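Local coordinates for secreted protein (Kutzneria albida DSM 43870, PDB 5M6Q) that is a microbial transglutaminase, which probably transfers the acyl group of protein glutamine side chains to amines and so cross-links proteins, at residues V22-W25 with E26-H29; R31-E35 with D36-N40; A91-E94 with A95-K99. All blocks are in the same frame, centred on the assembly; numbering follows the deposited sequence.

In the fold
Contacts 1 and 2 are neighbours on one side of the protein, their centres about 11 Å apart: contact 1 lies within helix 18-28, and contact 2 joins the following loop to the start of helix 35-41. Trp25 and Glu26 of contact 1 touch Met33 and Arg31 of contact 2, so the two pack against each other. Contact 3 stands apart on helix 90-99, its centre about 35 Å from that of contact 1. Contacts 1 and 3 are partly buried, each pairing an aromatic residue with the residue four places on; contact 2 lies at the surface. Stacked rings dominate contact 1, charge and helix capping contact 2, and a methyl group on a phenol ring contact 3.

Contact 1: residues V22-W25 with E26-H29; sequences VEAW and ERYH
Trp25 and His29, one helical turn apart, form the tight side of this contact. Their rings lie in an offset stack, with the centroids of the imidazole and the five-membered indole ring 4.0 Å apart and the planes at 30°. His29 CD2 comes down over the indole face, 3.2 Å from Trp25 CE2, while His29 CB sits over the six-membered ring in a CH-pi contact. The indole reaches this place because its CG stands opposite the backbone N (chi1 -170°), which sends the ring toward the following turn. Each ring is also fixed by a polar partner elsewhere: Trp25 NE1 bonds to Asn52, His29 ND1 to Asp225. Flat rings suit the site, since each can stack by a face while a ring nitrogen at its rim meets an oxygen. All this belongs to the final turns of helix 18-28, where i to i+4 bonds run from Glu26 N to Val22 O (2.7 Å) through His29 N to Trp25 O (2.9 Å). Glu26 lays its CG beside Val22 O and brings OE2 to 3.4 Å from Val22 CG1, its carboxylate being bonded to Met33 N. The solvent side is looser. Arg27, bent at chi3 (-59°), folds its guanidinium face back over Ala24, with NH2 3.5 Å from Ala24 CA, a place that a small residue makes accessible. Glu23 OE1 stays 4.6 Å from Arg27 NH1, beyond a salt bridge.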
loop_
_atom_site.group_PDB
_atom_site.type_symbol
_atom_site.label_atom_id
_atom_site.label_comp_id
_atom_site.label_asym_id
_atom_site.label_seq_id
_atom_site.Cartn_x
_atom_site.Cartn_y
_atom_site.Cartn_z
ATOM N N VAL A 22 11.732 -7.647 12.465
ATOM C CA VAL A 22 12.839 -6.761 12.113
ATOM C C VAL A 22 14.048 -7.578 11.669
ATOM O O VAL A 22 14.648 -7.289 10.633
ATOM C CB VAL A 22 13.191 -5.821 13.277
ATOM C CG1 VAL A 22 14.470 -5.062 12.975
ATOM C CG2 VAL A 22 12.067 -4.839 13.494
ATOM N N GLU A 23 14.379 -8.624 12.422
ATOM C CA GLU A 23 15.480 -9.498 12.037
ATOM C C GLU A 23 15.245 -10.137 10.675
ATOM O O GLU A 23 16.155 -10.202 9.870
ATOM C CB GLU A 23 15.712 -10.584 13.086
ATOM C CG GLU A 23 16.503 -10.089 14.283
ATOM C CD GLU A 23 16.628 -11.120 15.393
ATOM O OE1 GLU A 23 16.472 -12.334 15.110
ATOM O OE2 GLU A 23 16.880 -10.705 16.552
ATOM N N ALA A 24 14.034 -10.608 10.408
ATOM C CA ALA A 24 13.768 -11.175 9.093
ATOM C C ALA A 24 13.911 -10.092 8.032
ATOM O O ALA A 24 14.516 -10.317 6.985
ATOM C CB ALA A 24 12.403 -11.810 9.040
ATOM N N TRP A 25 13.368 -8.914 8.318
ATOM C CA TRP A 25 13.468 -7.769 7.425
ATOM C C TRP A 25 14.927 -7.411 7.129
ATOM O O TRP A 25 15.293 -7.139 5.992
ATOM C CB TRP A 25 12.746 -6.571 8.042
ATOM C CG TRP A 25 12.562 -5.382 7.138
ATOM C CD1 TRP A 25 11.459 -5.085 6.391
ATOM C CD2 TRP A 25 13.503 -4.332 6.900
ATOM N NE1 TRP A 25 11.654 -3.915 5.706
ATOM C CE2 TRP A 25 12.899 -3.429 6.001
ATOM C CE3 TRP A 25 14.793 -4.058 7.369
ATOM C CZ2 TRP A 25 13.547 -2.274 5.545
ATOM C CZ3 TRP A 25 15.435 -2.912 6.917
ATOM C CH2 TRP A 25 14.810 -2.035 6.012
ATOM N N GLU A 26 15.760 -7.417 8.158
ATOM C CA GLU A 26 17.163 -7.062 7.979
ATOM C C GLU A 26 17.924 -8.111 7.181
ATOM O O GLU A 26 18.813 -7.764 6.403
ATOM C CB GLU A 26 17.835 -6.831 9.334
ATOM C CG GLU A 26 17.343 -5.567 10.010
ATOM C CD GLU A 26 17.815 -5.442 11.447
ATOM O OE1 GLU A 26 18.320 -6.441 12.002
ATOM O OE2 GLU A 26 17.673 -4.345 12.023
ATOM N N ARG A 27 17.576 -9.383 7.357
ATOM C CA ARG A 27 18.192 -10.438 6.558
ATOM C C ARG A 27 17.840 -10.264 5.096
ATOM O O ARG A 27 18.671 -10.472 4.219
ATOM C CB ARG A 27 17.752 -11.836 7.015
ATOM C CG ARG A 27 18.400 -12.331 8.299
ATOM C CD ARG A 27 18.213 -13.849 8.488
ATOM N NE ARG A 27 16.803 -14.261 8.527
ATOM C CZ ARG A 27 16.017 -14.149 9.601
ATOM N NH1 ARG A 27 16.498 -13.625 10.729
ATOM N NH2 ARG A 27 14.746 -14.548 9.549
ATOM N N TYR A 28 16.590 -9.899 4.838
ATOM C CA TYR A 28 16.066 -9.827 3.475
ATOM C C TYR A 28 16.601 -8.610 2.728
ATOM O O TYR A 28 17.005 -8.723 1.578
ATOM C CB TYR A 28 14.531 -9.808 3.507
ATOM C CG TYR A 28 13.834 -9.684 2.168
ATOM C CD1 TYR A 28 13.740 -10.766 1.295
ATOM C CD2 TYR A 28 13.232 -8.490 1.792
ATOM C CE1 TYR A 28 13.075 -10.650 0.078
ATOM C CE2 TYR A 28 12.572 -8.364 0.584
ATOM C CZ TYR A 28 12.492 -9.440 -0.270
ATOM O OH TYR A 28 11.828 -9.289 -1.470
ATOM N N HIS A 29 16.596 -7.453 3.383
ATOM C CA HIS A 29 17.104 -6.222 2.778
ATOM C C HIS A 29 18.616 -6.075 2.972
ATOM O O HIS A 29 19.208 -5.077 2.567
ATOM C CB HIS A 29 16.373 -5.007 3.352
ATOM C CG HIS A 29 14.904 -5.015 3.077
ATOM N ND1 HIS A 29 14.356 -4.440 1.952
ATOM C CD2 HIS A 29 13.867 -5.553 3.764
ATOM C CE1 HIS A 29 13.046 -4.608 1.965
ATOM N NE2 HIS A 29 12.722 -5.283 3.053
#

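Contact 2: residues R31-E35 with D36-N40; sequences REMTE and DEREN
Arg31 and Glu37 meet from opposite directions, guanidinium and carboxylate nearly coplanar with their planes 16° apart. The grip is end-on: Arg31 NH1 reaches the syn lone pair of Glu37 OE2 at 2.8 Å, and Arg31 NH2 meets the syn side of Glu37 OE1 at 2.8 Å, from somewhat out of the carboxylate plane. The anti lone pair of OE1 takes a third, nearly straight bond from Thr34 N (2.9 Å), so this one oxygen has two donors. Thr34 repays it: its OG1, set between backbone N and carbonyl carbon (chi1 77°), accepts from Glu37 N at 3.0 Å. These reciprocal bonds make a capping box, with Thr34 as N-cap of helix 35-41. Threonine suits the place by its short hydroxyl arm, glutamate by a chain long enough to reach back to the N-cap amide. Arginine and helix start together would favour a charged carboxylate. Across Glu37, Met33 lies obliquely, its CG 3.5 Å from Glu37 CB, and its SD approaches the aliphatic part of Arg38 (4.0 Å to CG). Glu35 and Arg38 hold their flat ends almost parallel, but Glu35 OE2 lies well out of the guanidinium plane, so no N-H points at it and the attraction is one of charge at a distance. Met33, Arg31 and Glu37 all rest on Trp25 of helix 18-28; Met33 also touches Val51 of helix 47-53, and this loop thus knits three helices together.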
loop_
_atom_site.group_PDB
_atom_site.type_symbol
_atom_site.label_atom_id
_atom_site.label_comp_id
_atom_site.label_asym_id
_atom_site.label_seq_id
_atom_site.Cartn_x
_atom_site.Cartn_y
_atom_site.Cartn_z
ATOM N N ARG A 31 20.587 -5.379 5.395
ATOM C CA ARG A 31 21.088 -4.232 6.132
ATOM C C ARG A 31 20.297 -4.004 7.399
ATOM O O ARG A 31 19.196 -4.521 7.569
ATOM C CB ARG A 31 21.030 -2.970 5.280
ATOM C CG ARG A 31 19.637 -2.413 5.123
ATOM C CD ARG A 31 19.713 -1.006 4.592
ATOM N NE ARG A 31 18.437 -0.554 4.062
ATOM C CZ ARG A 31 17.547 0.133 4.767
ATOM N NH1 ARG A 31 16.408 0.508 4.198
ATOM N NH2 ARG A 31 17.802 0.447 6.039
ATOM N N GLU A 32 20.865 -3.192 8.272
ATOM C CA GLU A 32 20.246 -2.866 9.531
ATOM C C GLU A 32 19.117 -1.866 9.320
ATOM O O GLU A 32 19.197 -0.981 8.460
ATOM C CB GLU A 32 21.300 -2.319 10.486
ATOM C CG GLU A 32 20.841 -2.065 11.905
ATOM C CD GLU A 32 22.003 -2.106 12.880
ATOM O OE1 GLU A 32 22.856 -3.009 12.732
ATOM O OE2 GLU A 32 22.076 -1.235 13.776
ATOM N N MET A 33 18.054 -2.026 10.097
ATOM C CA MET A 33 16.954 -1.087 10.072
ATOM C C MET A 33 17.369 0.120 10.912
ATOM O O MET A 33 17.853 -0.042 12.031
ATOM C CB MET A 33 15.666 -1.742 10.597
ATOM C CG MET A 33 14.407 -0.914 10.375
ATOM S SD MET A 33 12.871 -1.654 11.005
ATOM C CE MET A 33 12.468 -2.860 9.743
ATOM N N THR A 34 17.190 1.321 10.365
ATOM C CA THR A 34 17.622 2.552 11.023
ATOM C C THR A 34 16.671 2.984 12.129
ATOM O O THR A 34 15.608 2.387 12.330
ATOM C CB THR A 34 17.736 3.730 10.038
ATOM O OG1 THR A 34 16.424 4.217 9.740
ATOM C CG2 THR A 34 18.420 3.304 8.744
ATOM N N GLU A 35 17.053 4.043 12.832
ATOM C CA GLU A 35 16.237 4.535 13.926
ATOM C C GLU A 35 14.973 5.185 13.400
ATOM O O GLU A 35 13.895 4.958 13.945
ATOM C CB GLU A 35 17.027 5.511 14.803
ATOM C CG GLU A 35 18.051 4.813 15.697
ATOM C CD GLU A 35 17.483 3.569 16.387
ATOM O OE1 GLU A 35 16.373 3.651 16.969
ATOM O OE2 GLU A 35 18.142 2.503 16.335
ATOM N N ASP A 36 15.100 5.984 12.344
ATOM C CA ASP A 36 13.926 6.535 11.669
ATOM C C ASP A 36 12.985 5.416 11.202
ATOM O O ASP A 36 11.762 5.548 11.284
ATOM C CB ASP A 36 14.329 7.408 10.467
ATOM C CG ASP A 36 14.901 8.763 10.878
ATOM O OD1 ASP A 36 14.930 9.065 12.093
ATOM O OD2 ASP A 36 15.314 9.535 9.980
ATOM N N GLU A 37 13.547 4.313 10.717
ATOM C CA GLU A 37 12.701 3.247 10.200
ATOM C C GLU A 37 11.981 2.530 11.338
ATOM O O GLU A 37 10.775 2.277 11.249
ATOM C CB GLU A 37 13.514 2.269 9.362
ATOM C CG GLU A 37 13.934 2.839 8.010
ATOM C CD GLU A 37 14.831 1.898 7.213
ATOM O OE1 GLU A 37 15.727 1.242 7.809
ATOM O OE2 GLU A 37 14.638 1.820 5.981
ATOM N N ARG A 38 12.708 2.245 12.419
ATOM C CA ARG A 38 12.108 1.636 13.598
ATOM C C ARG A 38 11.013 2.513 14.169
ATOM O O ARG A 38 9.987 2.022 14.612
ATOM C CB ARG A 38 13.155 1.361 14.675
ATOM C CG ARG A 38 13.949 0.104 14.442
ATOM C CD ARG A 38 15.076 0.012 15.447
ATOM N NE ARG A 38 15.982 -1.088 15.141
ATOM C CZ ARG A 38 15.815 -2.331 15.578
ATOM N NH1 ARG A 38 14.768 -2.630 16.347
ATOM N NH2 ARG A 38 16.697 -3.269 15.249
ATOM N N GLU A 39 11.226 3.818 14.147
ATOM C CA GLU A 39 10.222 4.740 14.650
ATOM C C GLU A 39 8.960 4.729 13.769
ATOM O O GLU A 39 7.839 4.890 14.262
ATOM C CB GLU A 39 10.816 6.147 14.737
ATOM C CG GLU A 39 9.920 7.180 15.385
ATOM C CD GLU A 39 10.664 8.477 15.690
ATOM O OE1 GLU A 39 11.902 8.513 15.503
ATOM O OE2 GLU A 39 10.014 9.454 16.119
ATOM N N ASN A 40 9.146 4.540 12.466
ATOM C CA ASN A 40 8.019 4.492 11.549
ATOM C C ASN A 40 7.263 3.167 11.730
ATOM O O ASN A 40 6.033 3.145 11.772
ATOM C CB ASN A 40 8.487 4.654 10.101
ATOM C CG ASN A 40 8.438 6.103 9.619
ATOM O OD1 ASN A 40 7.487 6.834 9.889
ATOM N ND2 ASN A 40 9.459 6.509 8.884
#

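Contact 3: residues A91-E94 with A95-K99; sequences AQYE and AAVAK
Tyr93 and Val97 share the shortest bond of this contact, Val97 N to Tyr93 O at 2.9 Å, nearly straight at 164°. It is one of four i to i+4 backbone bonds in helix 90-99, with Ala96 N to Gln92 O at 3.0 Å, and Ala95 N to Ala91 O and Ala98 N to Glu94 O both somewhat longer at 3.2 Å. Two side chains take their polar partners beyond these residues: Tyr93 OH is hydrogen-bonded to Val109 O, and Gln92 OE1 to Ser89 N, just before the helix. The same turn that joins the backbones of Tyr93 and Val97 also brings their side chains together. With the ring swung away from its own amide nitrogen (chi1 166°), one face of the phenol lies beneath the CG2 methyl of Val97. That methyl is 3.9 Å from the Tyr93 ring centroid and 15° off the ring normal, a CH-pi contact, with CZ its closest ring atom. Val97 CG2 also lies 3.3 Å from Tyr93 O, so one branch of the valine covers both ring and carbonyl. A beta-branched residue suits this position because its CG2, set beside the backbone N, is held over the ring of the preceding turn. Farther round, the alanines add little bulk: Ala96 CB lies 3.4 Å from Gln92 O and reaches Ile83 of helix 70-84, which also meets Tyr93 and Val97. Glu94 leans on Val110 of helix 109-112. The chemistry implies an amphipathic helix, its Tyr93 and Val97 side buried against helices 70-84 and 109-112 and its Ala95 and Ala98 side turned to solvent.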
loop_
_atom_site.group_PDB
_atom_site.type_symbol
_atom_site.label_atom_id
_atom_site.label_comp_id
_atom_site.label_asym_id
_atom_site.label_seq_id
_atom_site.Cartn_x
_atom_site.Cartn_y
_atom_site.Cartn_z
ATOM N N ALA A 91 10.581 13.924 -17.104
ATOM C CA ALA A 91 9.868 14.340 -18.317
ATOM C C ALA A 91 9.589 13.153 -19.258
ATOM O O ALA A 91 8.536 13.089 -19.913
ATOM C CB ALA A 91 10.660 15.440 -19.055
ATOM N N GLN A 92 10.524 12.210 -19.315
ATOM C CA GLN A 92 10.359 11.035 -20.170
ATOM C C GLN A 92 9.292 10.109 -19.609
ATOM O O GLN A 92 8.591 9.426 -20.347
ATOM C CB GLN A 92 11.677 10.282 -20.324
ATOM C CG GLN A 92 12.636 10.924 -21.317
ATOM C CD GLN A 92 13.998 10.262 -21.293
ATOM O OE1 GLN A 92 14.468 9.827 -20.241
ATOM N NE2 GLN A 92 14.642 10.182 -22.455
ATOM N N TYR A 93 9.183 10.089 -18.289
ATOM C CA TYR A 93 8.168 9.296 -17.611
ATOM C C TYR A 93 6.769 9.844 -17.946
ATOM O O TYR A 93 5.839 9.091 -18.242
ATOM C CB TYR A 93 8.454 9.303 -16.099
ATOM C CG TYR A 93 7.333 8.811 -15.209
ATOM C CD1 TYR A 93 6.360 9.685 -14.735
ATOM C CD2 TYR A 93 7.258 7.476 -14.826
ATOM C CE1 TYR A 93 5.347 9.247 -13.912
ATOM C CE2 TYR A 93 6.247 7.026 -13.999
ATOM C CZ TYR A 93 5.290 7.918 -13.549
ATOM O OH TYR A 93 4.283 7.490 -12.730
ATOM N N GLU A 94 6.632 11.164 -17.931
ATOM C CA GLU A 94 5.345 11.783 -18.207
ATOM C C GLU A 94 4.915 11.453 -19.632
ATOM O O GLU A 94 3.761 11.111 -19.877
ATOM C CB GLU A 94 5.408 13.303 -17.996
ATOM C CG GLU A 94 4.079 13.993 -18.174
ATOM C CD GLU A 94 4.100 15.454 -17.737
ATOM O OE1 GLU A 94 5.060 15.874 -17.048
ATOM O OE2 GLU A 94 3.146 16.183 -18.087
ATOM N N ALA A 95 5.854 11.532 -20.567
ATOM C CA ALA A 95 5.548 11.200 -21.952
ATOM C C ALA A 95 5.178 9.724 -22.115
ATOM O O ALA A 95 4.257 9.396 -22.849
ATOM C CB ALA A 95 6.722 11.564 -22.850
ATOM N N ALA A 96 5.878 8.838 -21.415
ATOM C CA ALA A 96 5.632 7.402 -21.531
ATOM C C ALA A 96 4.266 7.034 -20.964
ATOM O O ALA A 96 3.519 6.230 -21.533
ATOM C CB ALA A 96 6.727 6.624 -20.819
ATOM N N VAL A 97 3.947 7.647 -19.836
ATOM C CA VAL A 97 2.675 7.438 -19.188
ATOM C C VAL A 97 1.533 7.827 -20.131
ATOM O O VAL A 97 0.529 7.111 -20.212
ATOM C CB VAL A 97 2.625 8.212 -17.854
ATOM C CG1 VAL A 97 1.190 8.496 -17.436
ATOM C CG2 VAL A 97 3.378 7.419 -16.785
ATOM N N ALA A 98 1.707 8.929 -20.861
ATOM C CA ALA A 98 0.691 9.415 -21.808
ATOM C C ALA A 98 0.414 8.461 -22.976
ATOM O O ALA A 98 -0.677 8.484 -23.551
ATOM C CB ALA A 98 1.096 10.792 -22.356
ATOM N N LYS A 99 1.390 7.631 -23.335
ATOM C CA LYS A 99 1.215 6.705 -24.455
ATOM C C LYS A 99 0.726 5.327 -24.019
ATOM O O LYS A 99 0.233 4.550 -24.839
ATOM C CB LYS A 99 2.519 6.530 -25.221
ATOM C CG LYS A 99 3.077 7.793 -25.821
ATOM C CD LYS A 99 4.463 7.516 -26.385
ATOM C CE LYS A 99 5.198 8.808 -26.693
ATOM N NZ LYS A 99 6.593 8.538 -27.160
#